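Local coordinates for ABC transporter, substrate binding protein (Polyamine) (Agrobacterium tumefaciens, PDB 4EUO) that binds gamma-amino-butanoic acid between its two lobes, probably as the periplasmic solute-binding component of an ABC transporter, at residues Q16-T28 / K242-M256. Numbering follows the deposited sequence.
Sequences QKAAWAEKFMVET and KFIALATSAQAQADM
Trp20 drives its indole into the bend between helices 237-247 and 250-260, a knob set among Ala247, Ala252, Gln253 and Met256. Ala247 CB lies over one face, 3.6 Å from the centroid of the six-membered ring, while Gln16 CB backs the opposite face. At the ring edge, Trp20 NE1 gives a weak, bent hydrogen bond to Ala252 O (3.1 Å, 145° at the hydrogen), so the buried N-H is not left without an acceptor. In the reverse sense Leu246 is a knob, seated among Trp20, Lys23, Phe24 and Glu27; with its CG anti to the backbone N (chi1 180°), CD1 comes within 3.6 Å of Trp20 O. Lys23 runs along the outer side past Ala252 and, bending at chi4 (70°), brings NZ to 2.7 Å from Asp255 OD2 in a salt bridge on the anti lone pair. Lys23 NZ also donates a hydrogen bond to Ala19 O at 2.8 Å, so the ammonium is gripped from its own helix and from helix 250-260. Farther along, Phe243 turns its edge toward the face of Phe24, a T-shaped pair with centroids 5.2 Å apart. Helix 10-28, following strand 3-6, packs nearly antiparallel to 250-256 and crosses 242-247 more steeply, within the helical layer flanking the sheet in one lobe of a periplasmic-binding-protein fold.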
loop_
_atom_site.group_PDB
_atom_site.type_symbol
_atom_site.label_atom_id
_atom_site.label_comp_id
_atom_site.label_asym_id
_atom_site.label_seq_id
_atom_site.Cartn_x
_atom_site.Cartn_y
_atom_site.Cartn_z
ATOM N N GLN A 16 5.750 -10.707 4.963
ATOM C CA GLN A 16 4.463 -11.241 5.397
ATOM C C GLN A 16 4.545 -12.774 5.541
ATOM O O GLN A 16 3.952 -13.332 6.471
ATOM C CB GLN A 16 3.352 -10.842 4.440
ATOM C CG GLN A 16 3.060 -9.328 4.486
ATOM C CD GLN A 16 2.088 -8.947 3.401
ATOM O OE1 GLN A 16 2.329 -9.248 2.231
ATOM N NE2 GLN A 16 1.004 -8.247 3.757
ATOM N N LYS A 17 5.274 -13.429 4.646
ATOM C CA LYS A 17 5.475 -14.886 4.719
ATOM C C LYS A 17 6.188 -15.241 6.020
ATOM O O LYS A 17 5.687 -16.099 6.761
ATOM C CB LYS A 17 6.282 -15.349 3.517
ATOM C CG LYS A 17 6.628 -16.848 3.577
ATOM C CD LYS A 17 7.508 -17.218 2.409
ATOM C CE LYS A 17 8.054 -18.635 2.495
ATOM N NZ LYS A 17 8.810 -19.004 1.267
ATOM N N ALA A 18 7.273 -14.539 6.370
ATOM C CA ALA A 18 7.992 -14.822 7.605
ATOM C C ALA A 18 7.125 -14.567 8.826
ATOM O O ALA A 18 7.173 -15.343 9.787
ATOM C CB ALA A 18 9.241 -13.952 7.681
ATOM N N ALA A 19 6.348 -13.469 8.830
ATOM C CA ALA A 19 5.544 -13.108 9.998
ATOM C C ALA A 19 4.307 -13.954 10.223
ATOM O O ALA A 19 3.855 -14.072 11.363
ATOM C CB ALA A 19 5.146 -11.641 9.930
ATOM N N TRP A 20 3.692 -14.489 9.144
ATOM C CA TRP A 20 2.387 -15.152 9.219
ATOM C C TRP A 20 2.336 -16.615 8.859
ATOM O O TRP A 20 1.486 -17.330 9.393
ATOM C CB TRP A 20 1.388 -14.374 8.318
ATOM C CG TRP A 20 1.195 -12.927 8.688
ATOM C CD1 TRP A 20 1.526 -12.322 9.877
ATOM C CD2 TRP A 20 0.599 -11.903 7.871
ATOM N NE1 TRP A 20 1.189 -10.987 9.842
ATOM C CE2 TRP A 20 0.595 -10.708 8.627
ATOM C CE3 TRP A 20 0.068 -11.877 6.564
ATOM C CZ2 TRP A 20 0.081 -9.507 8.127
ATOM C CZ3 TRP A 20 -0.464 -10.693 6.087
ATOM C CH2 TRP A 20 -0.433 -9.522 6.851
ATOM N N ALA A 21 3.110 -17.059 7.863
ATOM C CA ALA A 21 2.939 -18.415 7.347
ATOM C C ALA A 21 3.151 -19.556 8.288
ATOM O O ALA A 21 2.252 -20.396 8.408
ATOM C CB ALA A 21 3.706 -18.613 6.055
ATOM N N GLU A 22 4.257 -19.555 9.056
ATOM C CA GLU A 22 4.472 -20.635 10.019
ATOM C C GLU A 22 3.519 -20.578 11.176
ATOM O O GLU A 22 3.073 -21.632 11.641
ATOM C CB GLU A 22 5.898 -20.700 10.491
ATOM C CG GLU A 22 6.742 -21.435 9.475
ATOM C CD GLU A 22 8.159 -21.723 9.915
ATOM O OE1 GLU A 22 8.632 -22.851 9.660
ATOM O OE2 GLU A 22 8.787 -20.837 10.530
ATOM N N LYS A 23 3.169 -19.375 11.648
ATOM C CA LYS A 23 2.207 -19.239 12.735
ATOM C C LYS A 23 0.895 -19.921 12.331
ATOM O O LYS A 23 0.322 -20.659 13.140
ATOM C CB LYS A 23 1.936 -17.753 13.044
ATOM C CG LYS A 23 2.973 -17.078 13.937
ATOM C CD LYS A 23 2.606 -15.599 14.159
ATOM C CE LYS A 23 3.676 -14.788 14.848
ATOM N NZ LYS A 23 4.890 -14.563 13.969
ATOM N N PHE A 24 0.447 -19.730 11.076
ATOM C CA PHE A 24 -0.794 -20.331 10.586
ATOM C C PHE A 24 -0.678 -21.849 10.511
ATOM O O PHE A 24 -1.610 -22.551 10.922
ATOM C CB PHE A 24 -1.189 -19.763 9.212
ATOM C CG PHE A 24 -2.564 -20.191 8.776
ATOM C CD1 PHE A 24 -3.690 -19.812 9.495
ATOM C CD2 PHE A 24 -2.734 -21.028 7.682
ATOM C CE1 PHE A 24 -4.974 -20.193 9.067
ATOM C CE2 PHE A 24 -4.012 -21.374 7.244
ATOM C CZ PHE A 24 -5.118 -20.961 7.946
ATOM N N MET A 25 0.469 -22.346 10.040
ATOM C CA MET A 25 0.763 -23.773 9.835
ATOM C C MET A 25 0.756 -24.512 11.149
ATOM O O MET A 25 0.216 -25.613 11.226
ATOM C CB MET A 25 2.133 -23.948 9.162
ATOM C CG MET A 25 2.187 -23.491 7.729
ATOM S SD MET A 25 3.899 -23.124 7.258
ATOM C CE MET A 25 3.643 -22.457 5.635
ATOM N N VAL A 26 1.347 -23.896 12.181
ATOM C CA VAL A 26 1.437 -24.437 13.529
ATOM C C VAL A 26 0.047 -24.508 14.175
ATOM O O VAL A 26 -0.323 -25.555 14.698
ATOM C CB VAL A 26 2.495 -23.661 14.363
ATOM C CG1 VAL A 26 2.380 -23.957 15.859
ATOM C CG2 VAL A 26 3.904 -23.979 13.865
ATOM N N GLU A 27 -0.725 -23.424 14.078
ATOM C CA GLU A 27 -2.063 -23.304 14.644
ATOM C C GLU A 27 -3.124 -24.226 13.995
ATOM O O GLU A 27 -3.966 -24.766 14.714
ATOM C CB GLU A 27 -2.497 -21.831 14.585
ATOM C CG GLU A 27 -3.798 -21.501 15.292
ATOM C CD GLU A 27 -4.473 -20.289 14.689
ATOM O OE1 GLU A 27 -5.324 -20.473 13.791
ATOM O OE2 GLU A 27 -4.102 -19.153 15.065
ATOM N N THR A 28 -3.091 -24.400 12.663
ATOM C CA THR A 28 -4.113 -25.152 11.915
ATOM C C THR A 28 -3.666 -26.430 11.198
ATOM O O THR A 28 -4.519 -27.218 10.776
ATOM C CB THR A 28 -4.781 -24.214 10.875
ATOM O OG1 THR A 28 -3.836 -23.908 9.836
ATOM C CG2 THR A 28 -5.317 -22.939 11.477
ATOM N N LYS A 242 -9.691 -18.133 9.025
ATOM C CA LYS A 242 -8.727 -18.407 10.083
ATOM C C LYS A 242 -7.396 -17.727 9.812
ATOM O O LYS A 242 -6.718 -17.250 10.740
ATOM C CB LYS A 242 -8.532 -19.926 10.276
ATOM C CG LYS A 242 -9.745 -20.618 10.891
ATOM C CD LYS A 242 -9.514 -22.122 10.953
ATOM C CE LYS A 242 -10.737 -22.851 11.454
ATOM N NZ LYS A 242 -10.554 -24.322 11.373
ATOM N N PHE A 243 -7.004 -17.658 8.516
ATOM C CA PHE A 243 -5.745 -17.025 8.175
ATOM C C PHE A 243 -5.829 -15.522 8.454
ATOM O O PHE A 243 -4.873 -14.964 9.021
ATOM C CB PHE A 243 -5.399 -17.288 6.698
ATOM C CG PHE A 243 -4.076 -16.671 6.299
ATOM C CD1 PHE A 243 -2.884 -17.343 6.511
ATOM C CD2 PHE A 243 -4.018 -15.371 5.802
ATOM C CE1 PHE A 243 -1.658 -16.762 6.173
ATOM C CE2 PHE A 243 -2.791 -14.789 5.461
ATOM C CZ PHE A 243 -1.619 -15.466 5.679
ATOM N N ILE A 244 -6.963 -14.902 8.107
ATOM C CA ILE A 244 -7.119 -13.463 8.354
ATOM C C ILE A 244 -7.118 -13.193 9.864
ATOM O O ILE A 244 -6.452 -12.256 10.331
ATOM C CB ILE A 244 -8.349 -12.918 7.649
ATOM C CG1 ILE A 244 -8.132 -12.967 6.115
ATOM C CG2 ILE A 244 -8.665 -11.497 8.133
ATOM C CD1 ILE A 244 -9.300 -12.485 5.305
ATOM N N ALA A 245 -7.788 -14.075 10.654
ATOM C CA ALA A 245 -7.803 -13.904 12.111
ATOM C C ALA A 245 -6.369 -13.980 12.650
ATOM O O ALA A 245 -6.004 -13.199 13.535
ATOM C CB ALA A 245 -8.669 -14.996 12.730
ATOM N N LEU A 246 -5.557 -14.889 12.125
ATOM C CA LEU A 246 -4.189 -15.033 12.544
ATOM C C LEU A 246 -3.339 -13.816 12.103
ATOM O O LEU A 246 -2.632 -13.215 12.912
ATOM C CB LEU A 246 -3.620 -16.360 12.000
ATOM C CG LEU A 246 -2.154 -16.710 12.328
ATOM C CD1 LEU A 246 -1.137 -15.960 11.438
ATOM C CD2 LEU A 246 -1.823 -16.600 13.821
ATOM N N ALA A 247 -3.400 -13.476 10.808
ATOM C CA ALA A 247 -2.563 -12.396 10.263
ATOM C C ALA A 247 -2.800 -11.042 10.933
ATOM O O ALA A 247 -1.890 -10.194 10.970
ATOM C CB ALA A 247 -2.834 -12.274 8.772
ATOM N N THR A 248 -4.025 -10.839 11.415
ATOM C CA THR A 248 -4.408 -9.581 12.053
ATOM C C THR A 248 -4.335 -9.618 13.576
ATOM O O THR A 248 -4.661 -8.609 14.222
ATOM C CB THR A 248 -5.753 -9.073 11.576
ATOM O OG1 THR A 248 -6.777 -9.994 11.969
ATOM C CG2 THR A 248 -5.797 -8.848 10.068
ATOM N N SER A 249 -3.854 -10.752 14.140
ATOM C CA SER A 249 -3.680 -10.843 15.593
ATOM C C SER A 249 -2.436 -10.028 16.021
ATOM O O SER A 249 -1.589 -9.649 15.208
ATOM C CB SER A 249 -3.618 -12.297 16.042
ATOM O OG SER A 249 -2.493 -12.966 15.516
ATOM N N ALA A 250 -2.330 -9.732 17.325
ATOM C CA ALA A 250 -1.344 -8.804 17.834
ATOM C C ALA A 250 0.084 -9.138 17.549
ATOM O O ALA A 250 0.809 -8.284 17.036
ATOM C CB ALA A 250 -1.543 -8.582 19.334
ATOM N N GLN A 251 0.508 -10.364 17.894
ATOM C CA GLN A 251 1.901 -10.728 17.663
ATOM C C GLN A 251 2.234 -10.796 16.173
ATOM O O GLN A 251 3.288 -10.314 15.774
ATOM C CB GLN A 251 2.279 -12.053 18.377
ATOM C CG GLN A 251 3.787 -12.298 18.450
ATOM C CD GLN A 251 4.551 -11.287 19.269
ATOM O OE1 GLN A 251 4.342 -11.133 20.483
ATOM N NE2 GLN A 251 5.486 -10.610 18.633
ATOM N N ALA A 252 1.342 -11.402 15.370
ATOM C CA ALA A 252 1.508 -11.511 13.919
ATOM C C ALA A 252 1.637 -10.109 13.295
ATOM O O ALA A 252 2.504 -9.914 12.440
ATOM C CB ALA A 252 0.332 -12.255 13.320
ATOM N N GLN A 253 0.841 -9.139 13.773
ATOM C CA GLN A 253 0.921 -7.778 13.237
ATOM C C GLN A 253 2.217 -7.081 13.682
ATOM O O GLN A 253 2.867 -6.351 12.906
ATOM C CB GLN A 253 -0.293 -6.980 13.662
ATOM C CG GLN A 253 -1.513 -7.276 12.805
ATOM C CD GLN A 253 -1.397 -6.571 11.467
ATOM O OE1 GLN A 253 -1.091 -5.381 11.433
ATOM N NE2 GLN A 253 -1.636 -7.285 10.348
ATOM N N ALA A 254 2.612 -7.282 14.961
ATOM C CA ALA A 254 3.861 -6.693 15.425
ATOM C C ALA A 254 5.022 -7.280 14.613
ATOM O O ALA A 254 5.926 -6.553 14.244
ATOM C CB ALA A 254 4.055 -7.008 16.919
ATOM N N ASP A 255 5.004 -8.589 14.334
ATOM C CA ASP A 255 6.093 -9.195 13.564
ATOM C C ASP A 255 6.129 -8.706 12.128
ATOM O O ASP A 255 7.209 -8.434 11.620
ATOM C CB ASP A 255 6.016 -10.734 13.627
ATOM C CG ASP A 255 6.250 -11.304 15.035
ATOM O OD1 ASP A 255 6.674 -10.534 15.930
ATOM O OD2 ASP A 255 5.907 -12.464 15.249
ATOM N N MET A 256 4.965 -8.493 11.510
ATOM C CA MET A 256 4.902 -7.946 10.147
ATOM C C MET A 256 5.506 -6.530 10.182
ATOM O O MET A 256 6.310 -6.159 9.328
ATOM C CB MET A 256 3.437 -7.930 9.706
ATOM C CG MET A 256 3.176 -7.244 8.351
ATOM S SD MET A 256 3.106 -5.426 8.463
ATOM C CE MET A 256 1.782 -5.200 9.659
HETATM O O HOH W 1 -6.620 -18.241 13.299
#